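Local coordinates for protein Ent-copalyl diphosphate synthase (Streptomyces platensis, PDB 5BP8) that is a bacterial enzyme of the terpene cyclase family, with a predominantly helical fold akin to that of the squalene-hopene cyclases, at residues 27-39 with 50-64. Residues are numbered along the deposited sequence; the frame is centred on the assembly and turned at random.
With EDO (1,2-ethanediol), chain G.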
loop_
_atom_site.group_PDB
_atom_site.type_symbol
_atom_site.label_atom_id
_atom_site.label_comp_id
_atom_site.label_asym_id
_atom_site.label_seq_id
_atom_site.Cartn_x
_atom_site.Cartn_y
_atom_site.Cartn_z
ATOM N N VAL A 27 -3.936 -1.667 8.691
ATOM C CA VAL A 27 -2.637 -1.476 8.046
ATOM C C VAL A 27 -1.605 -1.430 9.141
ATOM O O VAL A 27 -1.738 -0.612 10.073
ATOM C CB VAL A 27 -2.567 -0.189 7.170
ATOM C CG1 VAL A 27 -1.151 -0.035 6.581
ATOM C CG2 VAL A 27 -3.577 -0.239 6.027
ATOM N N ALA A 28 -0.582 -2.278 9.050
ATOM C CA ALA A 28 0.457 -2.330 10.095
ATOM C C ALA A 28 1.289 -1.058 10.059
ATOM O O ALA A 28 1.434 -0.438 9.001
ATOM C CB ALA A 28 1.364 -3.532 9.888
ATOM N N PRO A 29 1.854 -0.665 11.207
ATOM C CA PRO A 29 2.765 0.483 11.154
ATOM C C PRO A 29 3.955 0.241 10.267
ATOM O O PRO A 29 4.332 -0.906 10.002
ATOM C CB PRO A 29 3.233 0.660 12.615
ATOM C CG PRO A 29 2.254 -0.105 13.458
ATOM C CD PRO A 29 1.568 -1.116 12.579
ATOM N N SER A 30 4.523 1.327 9.767
ATOM C CA SER A 30 5.821 1.259 9.145
ATOM C C SER A 30 6.662 2.447 9.550
ATOM O O SER A 30 6.218 3.348 10.279
ATOM C CB SER A 30 5.726 1.145 7.608
ATOM O OG SER A 30 5.133 2.301 7.052
ATOM N N VAL A 31 7.908 2.427 9.095
ATOM C CA VAL A 31 8.877 3.432 9.518
ATOM C C VAL A 31 8.529 4.825 9.003
ATOM O O VAL A 31 8.632 5.798 9.739
ATOM C CB VAL A 31 10.281 3.017 9.032
ATOM C CG1 VAL A 31 11.281 4.150 9.174
ATOM C CG2 VAL A 31 10.742 1.766 9.785
ATOM N N TYR A 32 8.112 4.945 7.747
ATOM C CA TYR A 32 8.010 6.304 7.155
ATOM C C TYR A 32 7.162 7.284 7.978
ATOM O O TYR A 32 7.657 8.347 8.383
ATOM C CB TYR A 32 7.501 6.282 5.688
ATOM C CG TYR A 32 7.344 7.685 5.175
ATOM C CD1 TYR A 32 8.422 8.371 4.631
ATOM C CD2 TYR A 32 6.146 8.374 5.309
ATOM C CE1 TYR A 32 8.309 9.672 4.221
ATOM C CE2 TYR A 32 6.026 9.703 4.900
ATOM C CZ TYR A 32 7.122 10.350 4.354
ATOM O OH TYR A 32 7.045 11.672 3.918
ATOM N N ASP A 33 5.888 6.944 8.255
ATOM C CA ASP A 33 5.028 7.902 8.946
ATOM C C ASP A 33 5.376 7.962 10.427
ATOM O O ASP A 33 5.165 8.980 11.072
ATOM C CB ASP A 33 3.517 7.616 8.811
ATOM C CG ASP A 33 2.849 8.428 7.701
ATOM O OD1 ASP A 33 3.372 8.470 6.569
ATOM O OD2 ASP A 33 1.759 8.979 7.927
ATOM N N THR A 34 5.853 6.871 10.993
ATOM C CA THR A 34 6.247 6.899 12.386
ATOM C C THR A 34 7.328 7.968 12.587
ATOM O O THR A 34 7.262 8.792 13.551
ATOM C CB THR A 34 6.733 5.493 12.833
ATOM O OG1 THR A 34 5.663 4.550 12.712
ATOM C CG2 THR A 34 7.204 5.525 14.245
ATOM N N ALA A 35 8.312 7.974 11.685
ATOM C CA ALA A 35 9.344 9.002 11.692
ATOM C C ALA A 35 8.774 10.410 11.404
ATOM O O ALA A 35 9.155 11.395 12.070
ATOM C CB ALA A 35 10.442 8.657 10.705
ATOM N N ARG A 36 7.861 10.514 10.436
ATOM C CA ARG A 36 7.231 11.801 10.172
ATOM C C ARG A 36 6.568 12.370 11.448
ATOM O O ARG A 36 6.677 13.585 11.697
ATOM C CB ARG A 36 6.231 11.758 9.020
ATOM C CG ARG A 36 6.828 11.570 7.615
ATOM C CD ARG A 36 7.827 12.652 7.184
ATOM N NE ARG A 36 9.128 12.379 7.778
ATOM C CZ ARG A 36 9.938 13.283 8.310
ATOM N NH1 ARG A 36 11.055 12.867 8.920
ATOM N NH2 ARG A 36 9.683 14.586 8.214
ATOM N N LEU A 37 5.891 11.529 12.241
ATOM C CA LEU A 37 5.270 12.031 13.458
ATOM C C LEU A 37 6.267 12.472 14.492
ATOM O O LEU A 37 6.016 13.450 15.231
ATOM C CB LEU A 37 4.259 11.027 14.027
ATOM C CG LEU A 37 3.014 10.766 13.164
ATOM C CD1 LEU A 37 2.011 9.927 13.938
ATOM C CD2 LEU A 37 2.382 12.053 12.680
ATOM N N VAL A 38 7.390 11.749 14.599
ATOM C CA VAL A 38 8.481 12.162 15.475
ATOM C C VAL A 38 8.962 13.551 15.074
ATOM O O VAL A 38 9.211 14.427 15.931
ATOM C CB VAL A 38 9.659 11.158 15.439
ATOM C CG1 VAL A 38 10.885 11.740 16.102
ATOM C CG2 VAL A 38 9.270 9.857 16.122
ATOM N N SER A 39 9.115 13.768 13.778
ATOM C CA SER A 39 9.638 15.049 13.303
ATOM C C SER A 39 8.617 16.185 13.425
ATOM O O SER A 39 8.952 17.304 13.863
ATOM C CB SER A 39 10.072 14.916 11.852
ATOM O OG SER A 39 10.825 16.049 11.460
ATOM N N ARG A 50 7.551 5.924 19.592
ATOM C CA ARG A 50 7.905 6.041 18.173
ATOM C C ARG A 50 9.410 6.123 18.000
ATOM O O ARG A 50 9.966 5.507 17.105
ATOM C CB ARG A 50 7.203 7.235 17.521
ATOM C CG ARG A 50 5.703 6.996 17.347
ATOM C CD ARG A 50 5.026 8.063 16.476
ATOM N NE ARG A 50 4.766 9.270 17.266
ATOM C CZ ARG A 50 3.771 9.420 18.149
ATOM N NH1 ARG A 50 3.686 10.563 18.854
ATOM N NH2 ARG A 50 2.874 8.462 18.362
ATOM N N LEU A 51 10.090 6.852 18.879
ATOM C CA LEU A 51 11.546 6.861 18.866
ATOM C C LEU A 51 12.098 5.470 19.104
ATOM O O LEU A 51 13.032 5.036 18.404
ATOM C CB LEU A 51 12.094 7.851 19.922
ATOM C CG LEU A 51 11.913 9.320 19.575
ATOM C CD1 LEU A 51 12.111 10.220 20.793
ATOM C CD2 LEU A 51 12.874 9.706 18.464
ATOM N N GLY A 52 11.486 4.735 20.044
ATOM C CA GLY A 52 11.867 3.363 20.322
ATOM C C GLY A 52 11.716 2.476 19.110
ATOM O O GLY A 52 12.589 1.658 18.813
ATOM N N TYR A 53 10.616 2.654 18.397
ATOM C CA TYR A 53 10.344 1.875 17.189
ATOM C C TYR A 53 11.395 2.113 16.144
ATOM O O TYR A 53 11.839 1.148 15.457
ATOM C CB TYR A 53 8.945 2.212 16.700
ATOM C CG TYR A 53 8.515 1.558 15.418
ATOM C CD1 TYR A 53 7.864 0.320 15.418
ATOM C CD2 TYR A 53 8.716 2.183 14.222
ATOM C CE1 TYR A 53 7.439 -0.280 14.227
ATOM C CE2 TYR A 53 8.265 1.588 13.029
ATOM C CZ TYR A 53 7.641 0.360 13.058
ATOM O OH TYR A 53 7.229 -0.236 11.878
ATOM N N LEU A 54 11.750 3.383 15.937
ATOM C CA LEU A 54 12.806 3.716 14.995
ATOM C C LEU A 54 14.118 3.032 15.388
ATOM O O LEU A 54 14.775 2.448 14.546
ATOM C CB LEU A 54 13.018 5.222 14.873
ATOM C CG LEU A 54 11.829 6.014 14.298
ATOM C CD1 LEU A 54 12.159 7.493 14.226
ATOM C CD2 LEU A 54 11.410 5.496 12.923
ATOM N N ALA A 55 14.497 3.106 16.658
ATOM C CA ALA A 55 15.721 2.433 17.107
ATOM C C ALA A 55 15.675 0.914 16.882
ATOM O O ALA A 55 16.668 0.304 16.435
ATOM C CB ALA A 55 15.970 2.736 18.581
ATOM N N LYS A 56 14.554 0.286 17.234
ATOM C CA LYS A 56 14.369 -1.178 17.071
ATOM C C LYS A 56 14.389 -1.598 15.614
ATOM O O LYS A 56 14.943 -2.639 15.273
ATOM C CB LYS A 56 13.035 -1.639 17.686
ATOM C CG LYS A 56 12.661 -3.096 17.403
ATOM C CD LYS A 56 11.293 -3.469 17.964
ATOM C CE LYS A 56 10.928 -4.889 17.557
ATOM N NZ LYS A 56 9.482 -5.212 17.748
ATOM N N GLU A 57 13.786 -0.800 14.748
ATOM C CA GLU A 57 13.568 -1.250 13.353
ATOM C C GLU A 57 14.756 -1.036 12.422
ATOM O O GLU A 57 14.760 -1.552 11.285
ATOM C CB GLU A 57 12.319 -0.596 12.783
ATOM C CG GLU A 57 11.064 -1.051 13.490
ATOM C CD GLU A 57 10.650 -2.461 13.138
ATOM O OE1 GLU A 57 10.883 -2.876 11.980
ATOM O OE2 GLU A 57 10.065 -3.124 14.002
ATOM N N GLN A 58 15.764 -0.294 12.875
ATOM C CA GLN A 58 16.953 -0.046 12.049
ATOM C C GLN A 58 17.653 -1.363 11.679
ATOM O O GLN A 58 17.821 -2.238 12.532
ATOM C CB GLN A 58 17.912 0.906 12.738
ATOM C CG GLN A 58 18.966 1.496 11.810
ATOM C CD GLN A 58 19.811 2.552 12.487
ATOM O OE1 GLN A 58 19.895 2.598 13.727
ATOM N NE2 GLN A 58 20.461 3.381 11.698
ATOM N N ASN A 59 17.989 -1.513 10.403
ATOM C CA ASN A 59 18.756 -2.651 9.902
ATOM C C ASN A 59 20.199 -2.539 10.351
ATOM O O ASN A 59 20.676 -1.442 10.666
ATOM C CB ASN A 59 18.725 -2.731 8.361
ATOM C CG ASN A 59 17.341 -2.876 7.826
ATOM O OD1 ASN A 59 16.573 -3.672 8.351
ATOM N ND2 ASN A 59 17.003 -2.122 6.749
ATOM N N GLN A 60 20.900 -3.661 10.342
ATOM C CA GLN A 60 22.309 -3.668 10.779
ATOM C C GLN A 60 23.258 -2.964 9.821
ATOM O O GLN A 60 24.358 -2.605 10.220
ATOM C CB GLN A 60 22.749 -5.092 11.107
ATOM C CG GLN A 60 21.977 -5.662 12.289
ATOM C CD GLN A 60 22.222 -4.870 13.574
ATOM O OE1 GLN A 60 23.357 -4.615 13.927
ATOM N NE2 GLN A 60 21.167 -4.467 14.252
ATOM N N ASP A 61 22.824 -2.692 8.580
ATOM C CA ASP A 61 23.597 -1.839 7.671
ATOM C C ASP A 61 23.334 -0.330 7.836
ATOM O O ASP A 61 23.828 0.470 7.027
ATOM C CB ASP A 61 23.428 -2.265 6.200
ATOM C CG ASP A 61 22.083 -1.892 5.605
ATOM O OD1 ASP A 61 21.216 -1.408 6.334
ATOM O OD2 ASP A 61 21.874 -2.156 4.382
ATOM N N GLY A 62 22.572 0.069 8.860
ATOM C CA GLY A 62 22.286 1.488 9.091
ATOM C C GLY A 62 21.009 2.006 8.441
ATOM O O GLY A 62 20.462 3.032 8.848
ATOM N N SER A 63 20.520 1.308 7.412
ATOM C CA SER A 63 19.281 1.669 6.768
ATOM C C SER A 63 18.066 1.230 7.567
ATOM O O SER A 63 18.175 0.454 8.515
ATOM C CB SER A 63 19.192 0.995 5.368
ATOM O OG SER A 63 19.032 -0.401 5.460
ATOM N N TRP A 64 16.903 1.720 7.146
ATOM C CA TRP A 64 15.639 1.129 7.474
ATOM C C TRP A 64 14.986 0.597 6.205
ATOM O O TRP A 64 15.349 0.980 5.090
ATOM C CB TRP A 64 14.703 2.145 8.100
ATOM C CG TRP A 64 15.012 2.584 9.524
ATOM C CD1 TRP A 64 14.367 2.175 10.642
ATOM C CD2 TRP A 64 16.007 3.522 9.954
ATOM N NE1 TRP A 64 14.895 2.785 11.762
ATOM C CE2 TRP A 64 15.906 3.627 11.361
ATOM C CE3 TRP A 64 16.987 4.271 9.292
ATOM C CZ2 TRP A 64 16.737 4.463 12.109
ATOM C CZ3 TRP A 64 17.815 5.121 10.055
ATOM C CH2 TRP A 64 17.667 5.210 11.444
HETATM C C1 EDO G . 20.733 -5.111 5.884
HETATM O O1 EDO G . 21.242 -4.709 7.160
HETATM C C2 EDO G . 19.293 -5.591 5.966
HETATM O O2 EDO G . 19.123 -6.528 7.051
HETATM O O HOH W 1 6.305 -2.720 12.061
HETATM O O HOH W 2 5.885 11.902 17.658
#
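The methyl CG2 of T34 lodges between Y53 and R50, with its carbon 3.7 Å from Y53 CD2 and the same short reach from R50 CB. T34 OG1 donates to S30 O (2.8 Å), one turn back, and this bond fixes the rotation that presents CG2 to the partner helix. The Y53 side chain runs about perpendicular to that of T34. With CG anti to the backbone N (chi1 177°), it extends past T34 to the start of helix 31-39, where its hydroxyl lies 3.4 Å from S30 CA and meets water 1, which bonds weakly to P29 O. E57 CG sits over the centre of one ring face.

Helices 31-39 and 50-57, consecutive in the chain, cross at 137° between their N-to-C directions, forming a splayed helical hairpin. The loop after it carries the Q-x3-G-x-W sequence of the QW motif known from squalene-hopene cyclases: Q58 lays CG on one face of W64 and donates NE2 to G62 O, while W64 NE1 donates to L54 O (2.8 Å, N-H...O 157°). The indole thus anchored meets V31, whose CG2 lies 3.7 Å from W64 CD1; V31 CG1 touches L54 CD2, which also packs on A35 CB.

Toward the other end, V38 and R50 lie alongside one another, pointing opposite ways, V38 CG2 coming 3.6 Å from R50 CB, while V38 CG1 reaches L51 CD2. R50 bends at chi3 beside L37 CB; its NH1 donates to water 2 (2.8 Å), which bonds weakly to L37 O, and the guanidinium also has a polar partner in G251, outside the helix pair.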